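PDB 6VBK: Lon211, which forms the N-terminal domain of the ATP-dependent Lon protease, a region that probably helps recognise and bind protein substrates for degradation. Local coordinates for residues Pro129-Ser132 / Gly133-Glu137; Gly144-Ser147 / Ala148-Lys152; Trp156-Val159 / Asp160-Gln164. One frame throughout, in Å; residues are numbered along the deposited sequence.

How the interactions relate
All three interactions are local helix contacts in the helical part that follows the beta-sheet of this Lon N domain. Interactions 1 and 2 both use helix 133-153: the first joins the loop 129-132 to the helix's opening turn, the second is a later stretch toward its C-terminal end, with centres about 22 Å apart and nearest atoms about 8 Å apart. Interaction 3 lies on the next helix, 156-162, and packs directly against interaction 2, their centres about 10 Å apart. Gln151 CG approaches Trp156 CZ3 at 3.5 Å, and Leu150 CD1 lies 3.8 Å from Val159 CA. Interactions 1 and 3 do not touch, their nearest atoms being about 10 Å apart.

Interaction 1: residues Pro129-Ser132 / Gly133-Glu137; sequences PPAS and GRAQE
The side chain of Gln136 starts out anti to its own carbonyl carbon (chi1 -56°) and bends at chi2 (-81°), and this fold carries it back over the start of the helix toward Ser132 and Ala131. Its CG comes to rest 3.3 Å from Ser132 O, while OE1 reaches the methyl group of Ala131, 3.9 Å from CB. A long, flexible glutamine suits this exposed position, since its aliphatic part can lie along the peptide before the amide begins.

The backbone makes the principal polar link. Gln136 N donates to Ser132 O over 3.1 Å, with an N-H...O angle of 141°, so the bond is distinctly bent. This is the first i to i+4 bond of the helix, running from the residue just before it. Ser132 occupies the N-cap position. Serine is common there because its hydroxyl can cap the helix, but here OG makes no capping bond and the residue is exposed. Gly133 is the first helical residue, and its lack of a side chain is not demanded by this contact.

The methyl groups of Ala131 and Ala135 meet, CB to CB at 4.1 Å. Ala135 CB also packs against Ser132 O at 3.3 Å. Alanine fits here because Ala135 is buried and also meets Val195 and Val196 of helix 195-207; its small methyl group is in contact with both that helix and the incoming loop. Arg134 instead extends toward that same helix and forms a salt bridge with Glu200, while Ala131 and Gln136 both touch Pro168. The arrangement is a helix N-terminus at which the loop after strand 120-125 enters helix 133-153, leading from the beta-sheet into the helical part of the Lon N domain.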
# COMPACT_ATOMS: atom_id res chain seq x y z
N PRO B 129 2.13 5.67 -15.96
CA PRO B 129 3.50 6.05 -16.30
C PRO B 129 3.52 6.93 -17.54
O PRO B 129 2.60 6.89 -18.37
CB PRO B 129 4.19 4.70 -16.56
CG PRO B 129 3.08 3.79 -16.95
CD PRO B 129 1.89 4.23 -16.15
N PRO B 130 4.55 7.77 -17.69
CA PRO B 130 4.61 8.66 -18.86
C PRO B 130 4.53 7.87 -20.16
O PRO B 130 5.11 6.79 -20.30
CB PRO B 130 5.96 9.36 -18.70
CG PRO B 130 6.23 9.32 -17.24
CD PRO B 130 5.65 8.02 -16.75
N ALA B 131 3.78 8.42 -21.12
CA ALA B 131 3.51 7.73 -22.37
C ALA B 131 4.81 7.44 -23.11
O ALA B 131 5.67 8.31 -23.25
CB ALA B 131 2.58 8.56 -23.24
N SER B 132 4.94 6.21 -23.60
CA SER B 132 6.10 5.83 -24.39
C SER B 132 6.12 6.60 -25.71
O SER B 132 5.13 7.19 -26.13
CB SER B 132 6.10 4.33 -24.67
OG SER B 132 6.30 3.58 -23.48
N GLY B 133 7.30 6.60 -26.34
CA GLY B 133 7.38 7.13 -27.69
C GLY B 133 6.49 6.37 -28.65
O GLY B 133 5.79 6.97 -29.47
N ARG B 134 6.49 5.04 -28.54
CA ARG B 134 5.58 4.22 -29.33
C ARG B 134 4.12 4.53 -29.00
O ARG B 134 3.26 4.49 -29.89
CB ARG B 134 5.88 2.74 -29.10
CG ARG B 134 5.07 1.78 -29.96
CD ARG B 134 4.12 0.94 -29.12
NE ARG B 134 3.64 -0.24 -29.82
CZ ARG B 134 4.23 -1.43 -29.78
NH1 ARG B 134 5.34 -1.59 -29.06
NH2 ARG B 134 3.73 -2.45 -30.45
N ALA B 135 3.82 4.84 -27.73
CA ALA B 135 2.46 5.20 -27.37
C ALA B 135 2.01 6.47 -28.07
O ALA B 135 0.82 6.63 -28.37
CB ALA B 135 2.35 5.37 -25.85
N GLN B 136 2.94 7.39 -28.34
CA GLN B 136 2.60 8.60 -29.08
C GLN B 136 2.18 8.27 -30.51
O GLN B 136 1.26 8.89 -31.05
CB GLN B 136 3.78 9.57 -29.08
CG GLN B 136 4.28 9.96 -27.69
CD GLN B 136 3.45 11.04 -27.04
OE1 GLN B 136 2.43 10.76 -26.40
NE2 GLN B 136 3.88 12.29 -27.18
N GLU B 137 2.86 7.30 -31.14
CA GLU B 137 2.49 6.90 -32.49
C GLU B 137 1.16 6.14 -32.52
O GLU B 137 0.42 6.24 -33.50
CB GLU B 137 3.59 6.04 -33.11
CG GLU B 137 4.84 6.81 -33.52
CD GLU B 137 5.97 6.66 -32.53
OE1 GLU B 137 6.47 7.69 -32.03
OE2 GLU B 137 6.37 5.51 -32.25

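Interaction 2: residues Gly144-Ser147 / Ala148-Lys152; sequences GLVS and AILQK
Ala148 opens the second half of this stretch by donating its N-H to Gly144 O and, less directly, to Leu145 O; both bonds are weak. Its methyl group adds little bulk, lying 3.7 Å from Leu145 O. Ile149 follows with another weak bond to Leu145 O, and its CG1 runs beside that same oxygen.

At Leu150 the helix bond shortens: its N lies 2.9 Å from Val146 O, with an N-H...O angle of 162°. Leu150 and Val146 point the same way, and CD1 of the leucine meets CG2 of the valine at 4.0 Å. Val146 CG2 is anti to the backbone N, which leaves CG1 between that N and the carbonyl carbon (chi1 65°). These branched apolar groups suit a buried helix face.

Gln151 N bonds to Ser147 O at 2.8 Å, and Gln151 CG packs 3.1 Å from the same oxygen. Ser147 OG is hydrogen-bonded to Lys143 O, one turn back along the helix. Around this stretch of helix 133-153, Val146, Ser147, Leu150 and Gln151 face helix 156-162, whereas Leu145 and Ile149 pack on helix 195-207.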
# COMPACT_ATOMS: atom_id res chain seq x y z
N GLY B 144 -6.94 9.25 -36.12
CA GLY B 144 -7.49 9.18 -37.46
C GLY B 144 -8.66 8.21 -37.58
O GLY B 144 -9.58 8.44 -38.36
N LEU B 145 -8.63 7.13 -36.80
CA LEU B 145 -9.71 6.15 -36.85
C LEU B 145 -10.97 6.71 -36.19
O LEU B 145 -12.07 6.63 -36.76
CB LEU B 145 -9.28 4.85 -36.17
CG LEU B 145 -7.96 4.24 -36.64
CD1 LEU B 145 -7.66 2.95 -35.89
CD2 LEU B 145 -7.98 4.00 -38.14
N VAL B 146 -10.84 7.26 -34.98
CA VAL B 146 -12.00 7.78 -34.28
C VAL B 146 -12.54 9.03 -34.96
O VAL B 146 -13.74 9.32 -34.87
CB VAL B 146 -11.66 8.03 -32.80
CG1 VAL B 146 -10.62 9.14 -32.66
CG2 VAL B 146 -12.91 8.37 -32.00
N SER B 147 -11.68 9.78 -35.65
CA SER B 147 -12.16 10.97 -36.36
C SER B 147 -13.10 10.59 -37.50
O SER B 147 -14.12 11.26 -37.71
CB SER B 147 -10.97 11.78 -36.90
OG SER B 147 -10.21 12.33 -35.84
N ALA B 148 -12.78 9.52 -38.23
CA ALA B 148 -13.64 9.10 -39.33
C ALA B 148 -15.01 8.68 -38.83
O ALA B 148 -16.03 9.00 -39.46
CB ALA B 148 -12.98 7.96 -40.11
N ILE B 149 -15.06 7.98 -37.70
CA ILE B 149 -16.35 7.57 -37.13
C ILE B 149 -17.13 8.78 -36.64
O ILE B 149 -18.33 8.90 -36.89
CB ILE B 149 -16.13 6.54 -36.00
CG1 ILE B 149 -15.55 5.24 -36.57
CG2 ILE B 149 -17.43 6.27 -35.26
CD1 ILE B 149 -15.38 4.15 -35.53
N LEU B 150 -16.45 9.70 -35.94
CA LEU B 150 -17.15 10.88 -35.42
C LEU B 150 -17.64 11.78 -36.55
O LEU B 150 -18.77 12.28 -36.50
CB LEU B 150 -16.23 11.66 -34.47
CG LEU B 150 -15.99 11.03 -33.10
CD1 LEU B 150 -14.91 11.79 -32.36
CD2 LEU B 150 -17.29 11.01 -32.29
N GLN B 151 -16.80 12.01 -37.56
CA GLN B 151 -17.22 12.83 -38.69
C GLN B 151 -18.36 12.17 -39.46
O GLN B 151 -19.26 12.85 -39.96
CB GLN B 151 -16.03 13.11 -39.61
CG GLN B 151 -14.97 13.99 -38.98
CD GLN B 151 -13.74 14.14 -39.85
OE1 GLN B 151 -13.67 13.58 -40.95
NE2 GLN B 151 -12.76 14.90 -39.37
N LYS B 152 -18.33 10.84 -39.57
CA LYS B 152 -19.45 10.12 -40.16
C LYS B 152 -20.71 10.31 -39.31
O LYS B 152 -21.82 10.43 -39.84
CB LYS B 152 -19.12 8.64 -40.31
CG LYS B 152 -20.22 7.82 -40.96
CD LYS B 152 -20.57 8.39 -42.32
CE LYS B 152 -21.97 8.00 -42.74
NZ LYS B 152 -22.34 8.66 -44.03

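Interaction 3: residues Trp156-Val159 / Asp160-Gln164; sequences WQVV and DVVQQ
Val158 O receives two backbone N-H groups, from Val162 and, weakly, from Val161, within the short alpha-helix 156-162. The bond from Val162 N is 3.0 Å long and fairly straight, whereas the Val161 bond is strongly bent, with an N-H...O angle of 125°. Two residues earlier, Asp160 N donates to Trp156 O at 3.1 Å. The Gln163 N to Val159 O bond is weak, at the place where the helix gives way to a turn.

Val158 and Val162 lie side by side and point the same way. Val162 CG1 lies anti to the backbone N (chi1 169°), which leaves CG2 anti to the carbonyl carbon, and CG2 meets Val158 CG1 at 3.7 Å. Valine suits the pair because its two branches start at CB and stay close to the helix, giving it a compact apolar surface; Val158 packs on Leu150 of helix 133-153.

On a more exposed side, Gln157 and Asp160 cross at a slant with amide and carboxylate planes only 15° apart. Gln157 NE2 remains 4.0 Å from Asp160 OD2, a loose approach between polar groups that suit an exposed surface. Gln157 also runs alongside Val161, to which its bend at chi2 brings the amide close.

The buried Val159 packs against Ser147, which Gln163 also touches, so helix 133-153 meets this side of the turn through Ser147. Gln163 crosses Val159 and lays its aliphatic part on the peptide oxygen, with CG 3.1 Å from Val159 O and OE1 4.0 Å from Val159 CG2.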
# COMPACT_ATOMS: atom_id res chain seq x y z
N TRP B 156 -19.15 17.03 -34.64
CA TRP B 156 -18.04 17.92 -34.94
C TRP B 156 -17.49 18.61 -33.69
O TRP B 156 -16.28 18.85 -33.61
CB TRP B 156 -18.47 18.96 -35.98
CG TRP B 156 -18.82 18.32 -37.27
CD1 TRP B 156 -20.07 18.03 -37.73
CD2 TRP B 156 -17.91 17.84 -38.27
NE1 TRP B 156 -20.00 17.42 -38.96
CE2 TRP B 156 -18.68 17.30 -39.31
CE3 TRP B 156 -16.52 17.84 -38.38
CZ2 TRP B 156 -18.10 16.75 -40.45
CZ3 TRP B 156 -15.95 17.30 -39.51
CH2 TRP B 156 -16.74 16.76 -40.54
N GLN B 157 -18.35 18.93 -32.73
CA GLN B 157 -17.86 19.44 -31.45
C GLN B 157 -16.96 18.43 -30.76
O GLN B 157 -15.95 18.79 -30.14
CB GLN B 157 -19.03 19.82 -30.55
CG GLN B 157 -18.67 20.06 -29.09
CD GLN B 157 -17.96 21.39 -28.88
OE1 GLN B 157 -18.58 22.39 -28.53
NE2 GLN B 157 -16.64 21.40 -29.08
N VAL B 158 -17.29 17.14 -30.88
CA VAL B 158 -16.52 16.10 -30.20
C VAL B 158 -15.19 15.87 -30.92
O VAL B 158 -14.13 15.88 -30.29
CB VAL B 158 -17.34 14.81 -30.10
CG1 VAL B 158 -16.50 13.70 -29.48
CG2 VAL B 158 -18.60 15.05 -29.27
N VAL B 159 -15.24 15.66 -32.24
CA VAL B 159 -14.01 15.40 -32.99
C VAL B 159 -13.05 16.57 -32.91
O VAL B 159 -11.83 16.38 -33.06
CB VAL B 159 -14.35 15.05 -34.46
CG1 VAL B 159 -14.78 16.28 -35.23
CG2 VAL B 159 -13.16 14.38 -35.13
N ASP B 160 -13.55 17.78 -32.67
CA ASP B 160 -12.69 18.93 -32.47
C ASP B 160 -11.73 18.70 -31.30
O ASP B 160 -10.51 18.90 -31.44
CB ASP B 160 -13.55 20.18 -32.23
CG ASP B 160 -12.74 21.38 -31.78
OD1 ASP B 160 -11.53 21.45 -32.05
OD2 ASP B 160 -13.34 22.28 -31.14
N VAL B 161 -12.25 18.28 -30.16
CA VAL B 161 -11.44 18.14 -28.96
C VAL B 161 -10.67 16.82 -28.96
O VAL B 161 -9.53 16.76 -28.49
CB VAL B 161 -12.32 18.29 -27.70
CG1 VAL B 161 -11.47 18.19 -26.44
CG2 VAL B 161 -13.09 19.60 -27.74
N VAL B 162 -11.28 15.76 -29.49
CA VAL B 162 -10.67 14.43 -29.42
C VAL B 162 -9.31 14.43 -30.12
O VAL B 162 -8.34 13.86 -29.61
CB VAL B 162 -11.61 13.38 -30.02
CG1 VAL B 162 -10.89 12.05 -30.21
CG2 VAL B 162 -12.83 13.19 -29.13
N GLN B 163 -9.21 15.08 -31.28
CA GLN B 163 -7.93 15.12 -31.98
C GLN B 163 -6.95 16.13 -31.38
O GLN B 163 -5.85 16.28 -31.91
CB GLN B 163 -8.15 15.40 -33.47
CG GLN B 163 -8.80 16.72 -33.79
CD GLN B 163 -9.29 16.79 -35.22
OE1 GLN B 163 -9.46 15.76 -35.88
NE2 GLN B 163 -9.53 18.00 -35.72
N GLN B 164 -7.33 16.82 -30.31
CA GLN B 164 -6.42 17.68 -29.57
C GLN B 164 -5.96 17.06 -28.26
O GLN B 164 -5.16 17.67 -27.54
CB GLN B 164 -7.08 19.04 -29.29
CG GLN B 164 -7.34 19.87 -30.54
CD GLN B 164 -6.06 20.21 -31.29
OE1 GLN B 164 -5.05 20.55 -30.68
NE2 GLN B 164 -6.11 20.11 -32.61